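Local coordinates for rhamnosidase B (Bacillus sp., PDB 2OKX), which probably hydrolyses terminal alpha-L-rhamnose residues from rhamnose-containing glycosides, as an alpha-L-rhamnosidase of glycoside hydrolase family 78, at residues C437-I451 with V498-V512. Residues are numbered along the deposited sequence; the frame is centred on the assembly and turned at random.
Sequences CELVIDLGAERSGFI and VSPVRRGFRYLFLTV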
loop_
_atom_site.group_PDB
_atom_site.type_symbol
_atom_site.label_atom_id
_atom_site.label_comp_id
_atom_site.label_asym_id
_atom_site.label_seq_id
_atom_site.Cartn_x
_atom_site.Cartn_y
_atom_site.Cartn_z
ATOM N N CYS A 437 7.980 2.519 -29.471
ATOM C CA CYS A 437 6.539 2.358 -29.618
ATOM C C CYS A 437 5.883 2.264 -28.247
ATOM O O CYS A 437 6.091 1.296 -27.522
ATOM C CB CYS A 437 6.220 1.090 -30.414
ATOM S SG CYS A 437 4.449 0.818 -30.679
ATOM N N GLU A 438 5.093 3.273 -27.899
ATOM C CA GLU A 438 4.412 3.287 -26.610
ATOM C C GLU A 438 2.924 2.966 -26.738
ATOM O O GLU A 438 2.200 3.615 -27.489
ATOM C CB GLU A 438 4.559 4.654 -25.948
ATOM C CG GLU A 438 3.696 4.822 -24.695
ATOM C CD GLU A 438 3.565 6.272 -24.281
ATOM O OE1 GLU A 438 4.530 6.824 -23.709
ATOM O OE2 GLU A 438 2.496 6.862 -24.542
ATOM N N LEU A 439 2.481 1.961 -25.997
ATOM C CA LEU A 439 1.077 1.574 -25.985
ATOM C C LEU A 439 0.518 1.885 -24.602
ATOM O O LEU A 439 1.141 1.545 -23.602
ATOM C CB LEU A 439 0.928 0.071 -26.227
ATOM C CG LEU A 439 0.703 -0.482 -27.633
ATOM C CD1 LEU A 439 1.725 0.062 -28.599
ATOM C CD2 LEU A 439 0.760 -2.003 -27.564
ATOM N N VAL A 440 -0.635 2.544 -24.539
ATOM C CA VAL A 440 -1.264 2.805 -23.247
ATOM C C VAL A 440 -2.452 1.853 -23.204
ATOM O O VAL A 440 -3.419 2.011 -23.951
ATOM C CB VAL A 440 -1.750 4.265 -23.094
ATOM C CG1 VAL A 440 -2.507 4.420 -21.775
ATOM C CG2 VAL A 440 -0.553 5.209 -23.092
ATOM N N ILE A 441 -2.341 0.845 -22.347
ATOM C CA ILE A 441 -3.358 -0.185 -22.191
ATOM C C ILE A 441 -4.265 0.180 -21.023
ATOM O O ILE A 441 -3.778 0.406 -19.923
ATOM C CB ILE A 441 -2.695 -1.550 -21.883
ATOM C CG1 ILE A 441 -1.674 -1.899 -22.975
ATOM C CG2 ILE A 441 -3.748 -2.629 -21.754
ATOM C CD1 ILE A 441 -2.258 -2.002 -24.350
ATOM N N ASP A 442 -5.571 0.229 -21.262
ATOM C CA ASP A 442 -6.533 0.568 -20.209
ATOM C C ASP A 442 -7.228 -0.689 -19.699
ATOM O O ASP A 442 -7.951 -1.351 -20.444
ATOM C CB ASP A 442 -7.582 1.550 -20.749
ATOM C CG ASP A 442 -8.534 2.060 -19.669
ATOM O OD1 ASP A 442 -8.426 1.632 -18.497
ATOM O OD2 ASP A 442 -9.397 2.899 -20.001
ATOM N N LEU A 443 -7.007 -1.017 -18.427
ATOM C CA LEU A 443 -7.640 -2.189 -17.831
ATOM C C LEU A 443 -9.154 -1.986 -17.701
ATOM O O LEU A 443 -9.898 -2.952 -17.565
ATOM C CB LEU A 443 -7.048 -2.481 -16.444
ATOM C CG LEU A 443 -5.577 -2.898 -16.382
ATOM C CD1 LEU A 443 -5.240 -3.366 -14.969
ATOM C CD2 LEU A 443 -5.317 -4.015 -17.387
ATOM N N GLY A 444 -9.599 -0.731 -17.741
ATOM C CA GLY A 444 -11.021 -0.435 -17.623
ATOM C C GLY A 444 -11.372 0.010 -16.215
ATOM O O GLY A 444 -12.376 0.684 -15.980
ATOM N N ALA A 445 -10.524 -0.378 -15.272
ATOM C CA ALA A 445 -10.704 -0.030 -13.873
ATOM C C ALA A 445 -9.395 -0.305 -13.161
ATOM O O ALA A 445 -8.504 -0.958 -13.700
ATOM C CB ALA A 445 -11.819 -0.872 -13.251
ATOM N N GLU A 446 -9.278 0.202 -11.946
ATOM C CA GLU A 446 -8.088 -0.033 -11.159
ATOM C C GLU A 446 -8.049 -1.534 -10.887
ATOM O O GLU A 446 -9.096 -2.166 -10.729
ATOM C CB GLU A 446 -8.191 0.729 -9.836
ATOM C CG GLU A 446 -6.997 0.578 -8.901
ATOM C CD GLU A 446 -6.062 1.775 -8.945
ATOM O OE1 GLU A 446 -5.186 1.876 -8.056
ATOM O OE2 GLU A 446 -6.199 2.615 -9.861
ATOM N N ARG A 447 -6.851 -2.109 -10.876
ATOM C CA ARG A 447 -6.689 -3.521 -10.558
ATOM C C ARG A 447 -5.400 -3.665 -9.754
ATOM O O ARG A 447 -4.600 -2.731 -9.670
ATOM C CB ARG A 447 -6.660 -4.391 -11.825
ATOM C CG ARG A 447 -8.018 -4.467 -12.543
ATOM C CD ARG A 447 -8.134 -5.687 -13.449
ATOM N NE ARG A 447 -9.412 -5.743 -14.165
ATOM C CZ ARG A 447 -10.598 -5.963 -13.596
ATOM N NH1 ARG A 447 -10.699 -6.155 -12.288
ATOM N NH2 ARG A 447 -11.694 -5.992 -14.343
ATOM N N SER A 448 -5.215 -4.823 -9.136
ATOM C CA SER A 448 -4.029 -5.066 -8.327
ATOM C C SER A 448 -3.567 -6.484 -8.595
ATOM O O SER A 448 -4.335 -7.436 -8.441
ATOM C CB SER A 448 -4.364 -4.893 -6.842
ATOM O OG SER A 448 -3.255 -5.186 -6.010
ATOM N N GLY A 449 -2.314 -6.632 -9.005
ATOM C CA GLY A 449 -1.827 -7.966 -9.282
ATOM C C GLY A 449 -0.525 -8.059 -10.045
ATOM O O GLY A 449 0.312 -7.151 -10.010
ATOM N N PHE A 450 -0.379 -9.166 -10.761
ATOM C CA PHE A 450 0.833 -9.466 -11.510
ATOM C C PHE A 450 0.689 -9.321 -13.018
ATOM O O PHE A 450 -0.075 -10.048 -13.663
ATOM C CB PHE A 450 1.272 -10.881 -11.138
ATOM C CG PHE A 450 1.248 -11.135 -9.653
ATOM C CD1 PHE A 450 2.203 -10.552 -8.818
ATOM C CD2 PHE A 450 0.231 -11.891 -9.079
ATOM C CE1 PHE A 450 2.140 -10.716 -7.433
ATOM C CE2 PHE A 450 0.159 -12.061 -7.691
ATOM C CZ PHE A 450 1.116 -11.471 -6.869
ATOM N N ILE A 451 1.439 -8.373 -13.570
ATOM C CA ILE A 451 1.420 -8.105 -15.000
ATOM C C ILE A 451 2.052 -9.266 -15.751
ATOM O O ILE A 451 3.096 -9.787 -15.349
ATOM C CB ILE A 451 2.202 -6.816 -15.323
ATOM C CG1 ILE A 451 1.502 -5.620 -14.674
ATOM C CG2 ILE A 451 2.328 -6.636 -16.835
ATOM C CD1 ILE A 451 2.324 -4.347 -14.698
ATOM N N VAL A 498 5.668 -13.229 -16.361
ATOM C CA VAL A 498 4.701 -12.766 -15.381
ATOM C C VAL A 498 5.496 -12.193 -14.213
ATOM O O VAL A 498 6.205 -12.920 -13.515
ATOM C CB VAL A 498 3.801 -13.910 -14.864
ATOM C CG1 VAL A 498 2.899 -13.398 -13.747
ATOM C CG2 VAL A 498 2.961 -14.465 -16.003
ATOM N N SER A 499 5.390 -10.887 -14.011
ATOM C CA SER A 499 6.095 -10.231 -12.920
ATOM C C SER A 499 5.613 -10.739 -11.571
ATOM O O SER A 499 4.407 -10.785 -11.309
ATOM C CB SER A 499 5.890 -8.717 -12.994
ATOM O OG SER A 499 6.472 -8.071 -11.870
ATOM N N PRO A 500 6.548 -11.138 -10.693
ATOM C CA PRO A 500 6.171 -11.637 -9.368
ATOM C C PRO A 500 5.999 -10.491 -8.369
ATOM O O PRO A 500 5.779 -10.716 -7.182
ATOM C CB PRO A 500 7.332 -12.561 -9.008
ATOM C CG PRO A 500 8.501 -11.844 -9.614
ATOM C CD PRO A 500 7.973 -11.404 -10.970
ATOM N N VAL A 501 6.101 -9.264 -8.865
ATOM C CA VAL A 501 5.951 -8.075 -8.030
ATOM C C VAL A 501 4.555 -7.494 -8.227
ATOM O O VAL A 501 4.176 -7.150 -9.341
ATOM C CB VAL A 501 7.001 -7.005 -8.405
ATOM C CG1 VAL A 501 6.763 -5.722 -7.606
ATOM C CG2 VAL A 501 8.397 -7.549 -8.142
ATOM N N ARG A 502 3.790 -7.390 -7.146
ATOM C CA ARG A 502 2.437 -6.851 -7.230
ATOM C C ARG A 502 2.425 -5.355 -7.521
ATOM O O ARG A 502 3.220 -4.602 -6.965
ATOM C CB ARG A 502 1.678 -7.103 -5.923
ATOM C CG ARG A 502 0.302 -6.431 -5.872
ATOM C CD ARG A 502 -0.279 -6.426 -4.463
ATOM N NE ARG A 502 -0.683 -7.758 -4.017
ATOM C CZ ARG A 502 -1.752 -8.407 -4.469
ATOM N NH1 ARG A 502 -2.541 -7.854 -5.386
ATOM N NH2 ARG A 502 -2.033 -9.613 -4.003
ATOM N N ARG A 503 1.524 -4.937 -8.406
ATOM C CA ARG A 503 1.369 -3.527 -8.747
ATOM C C ARG A 503 -0.113 -3.182 -8.848
ATOM O O ARG A 503 -0.924 -4.014 -9.249
ATOM C CB ARG A 503 2.054 -3.202 -10.079
ATOM C CG ARG A 503 3.568 -3.344 -10.036
ATOM C CD ARG A 503 4.222 -2.938 -11.342
ATOM N NE ARG A 503 5.660 -3.196 -11.288
ATOM C CZ ARG A 503 6.207 -4.402 -11.405
ATOM N NH1 ARG A 503 5.442 -5.471 -11.600
ATOM N NH2 ARG A 503 7.518 -4.547 -11.288
ATOM N N GLY A 504 -0.454 -1.953 -8.470
ATOM C CA GLY A 504 -1.832 -1.503 -8.540
ATOM C C GLY A 504 -1.862 -0.357 -9.529
ATOM O O GLY A 504 -1.024 0.545 -9.457
ATOM N N PHE A 505 -2.808 -0.387 -10.459
ATOM C CA PHE A 505 -2.906 0.654 -11.475
ATOM C C PHE A 505 -4.116 0.384 -12.362
ATOM O O PHE A 505 -4.739 -0.672 -12.271
ATOM C CB PHE A 505 -1.646 0.624 -12.349
ATOM C CG PHE A 505 -1.481 -0.663 -13.115
ATOM C CD1 PHE A 505 -1.999 -0.796 -14.400
ATOM C CD2 PHE A 505 -0.864 -1.763 -12.527
ATOM C CE1 PHE A 505 -1.910 -2.007 -15.088
ATOM C CE2 PHE A 505 -0.769 -2.984 -13.207
ATOM C CZ PHE A 505 -1.294 -3.106 -14.490
ATOM N N ARG A 506 -4.451 1.348 -13.211
ATOM C CA ARG A 506 -5.542 1.164 -14.154
ATOM C C ARG A 506 -4.981 1.204 -15.573
ATOM O O ARG A 506 -5.382 0.419 -16.425
ATOM C CB ARG A 506 -6.619 2.253 -14.020
ATOM C CG ARG A 506 -7.571 2.243 -15.216
ATOM C CD ARG A 506 -8.847 3.080 -15.059
ATOM N NE ARG A 506 -9.567 3.114 -16.334
ATOM C CZ ARG A 506 -10.684 3.803 -16.572
ATOM N NH1 ARG A 506 -11.250 4.532 -15.621
ATOM N NH2 ARG A 506 -11.218 3.789 -17.787
ATOM N N TYR A 507 -4.049 2.121 -15.816
ATOM C CA TYR A 507 -3.459 2.286 -17.145
ATOM C C TYR A 507 -2.019 1.800 -17.173
ATOM O O TYR A 507 -1.231 2.144 -16.302
ATOM C CB TYR A 507 -3.488 3.761 -17.549
ATOM C CG TYR A 507 -4.853 4.395 -17.412
ATOM C CD1 TYR A 507 -5.779 4.351 -18.460
ATOM C CD2 TYR A 507 -5.218 5.041 -16.233
ATOM C CE1 TYR A 507 -7.040 4.946 -18.333
ATOM C CE2 TYR A 507 -6.471 5.634 -16.095
ATOM C CZ TYR A 507 -7.373 5.586 -17.146
ATOM O OH TYR A 507 -8.591 6.209 -17.011
ATOM N N LEU A 508 -1.680 1.009 -18.185
ATOM C CA LEU A 508 -0.326 0.493 -18.309
ATOM C C LEU A 508 0.383 1.049 -19.534
ATOM O O LEU A 508 -0.080 0.891 -20.666
ATOM C CB LEU A 508 -0.342 -1.035 -18.397
ATOM C CG LEU A 508 1.028 -1.725 -18.453
ATOM C CD1 LEU A 508 1.726 -1.596 -17.105
ATOM C CD2 LEU A 508 0.851 -3.196 -18.803
ATOM N N PHE A 509 1.499 1.725 -19.304
ATOM C CA PHE A 509 2.291 2.238 -20.411
ATOM C C PHE A 509 3.222 1.087 -20.769
ATOM O O PHE A 509 4.068 0.703 -19.962
ATOM C CB PHE A 509 3.125 3.452 -19.989
ATOM C CG PHE A 509 2.345 4.732 -19.921
ATOM C CD1 PHE A 509 1.476 4.984 -18.863
ATOM C CD2 PHE A 509 2.475 5.688 -20.924
ATOM C CE1 PHE A 509 0.744 6.176 -18.808
ATOM C CE2 PHE A 509 1.751 6.880 -20.879
ATOM C CZ PHE A 509 0.884 7.123 -19.819
ATOM N N LEU A 510 3.047 0.519 -21.958
ATOM C CA LEU A 510 3.894 -0.583 -22.400
ATOM C C LEU A 510 4.715 -0.007 -23.541
ATOM O O LEU A 510 4.180 0.291 -24.606
ATOM C CB LEU A 510 3.043 -1.760 -22.890
ATOM C CG LEU A 510 3.821 -3.041 -23.213
ATOM C CD1 LEU A 510 4.375 -3.639 -21.925
ATOM C CD2 LEU A 510 2.913 -4.038 -23.908
ATOM N N THR A 511 6.012 0.169 -23.310
ATOM C CA THR A 511 6.869 0.765 -24.325
ATOM C C THR A 511 7.921 -0.206 -24.850
ATOM O O THR A 511 8.699 -0.783 -24.085
ATOM C CB THR A 511 7.528 2.036 -23.765
ATOM O OG1 THR A 511 6.519 2.848 -23.146
ATOM C CG2 THR A 511 8.175 2.843 -24.872
ATOM N N VAL A 512 7.919 -0.382 -26.171
ATOM C CA VAL A 512 8.833 -1.297 -26.849
ATOM C C VAL A 512 9.966 -0.502 -27.488
ATOM O O VAL A 512 9.719 0.420 -28.266
ATOM C CB VAL A 512 8.081 -2.098 -27.938
ATOM C CG1 VAL A 512 9.006 -3.140 -28.567
ATOM C CG2 VAL A 512 6.852 -2.768 -27.328
HETATM O O HOH W 1 6.576 5.480 -22.600
HETATM O O HOH W 2 2.718 -6.606 -11.461
#
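R506 reaches across the corner between two strand pairs to hold D442, a worked example of how an arginine can tie together two antiparallel strands, far apart in sequence, where both turn a corner. Its CB and CG pass the carbonyl O of A445, while CG also lies 3.6 Å above the centre of the Y507 ring. CD then runs by A445 CA. With CG swung away from the backbone N (chi1 166°) and the chain straight to NE, the guanidinium arrives side-on and nearly coplanar with the carboxylate. R506 NE donates to D442 OD1 at 2.9 Å, an almost straight bond (177°), and NH2 meets the syn lone pair of OD2 at 3.0 Å. Y507 OH stands over one guanidinium face and G444 O over the opposite one, limiting its tilt. From above the carboxylate plane, G444 N adds a 2.7 Å bond to D442 OD1, closing an Asx turn.

Where the chain bends, R506 and Y507 form a classic bulge facing V468. Inside the fold, the F505 ring takes L443 CD1 at its CE1 (3.6 Å) and I451 CD1 at its CE2 (3.7 Å). I451 CD1 also touches L508 CD1, joining the two sheets of the concanavalin-like domain across its core.

Strands 436-443 and 507-513 pair antiparallel, flanked by strands 207-215 and 462-472 respectively. At the bend, NH1 of R506 bridges to D835, just beyond helix 817-833, and E446 O accepts from H555 of helix 544-559, so this corner abuts the six-hairpin glycosidase domain.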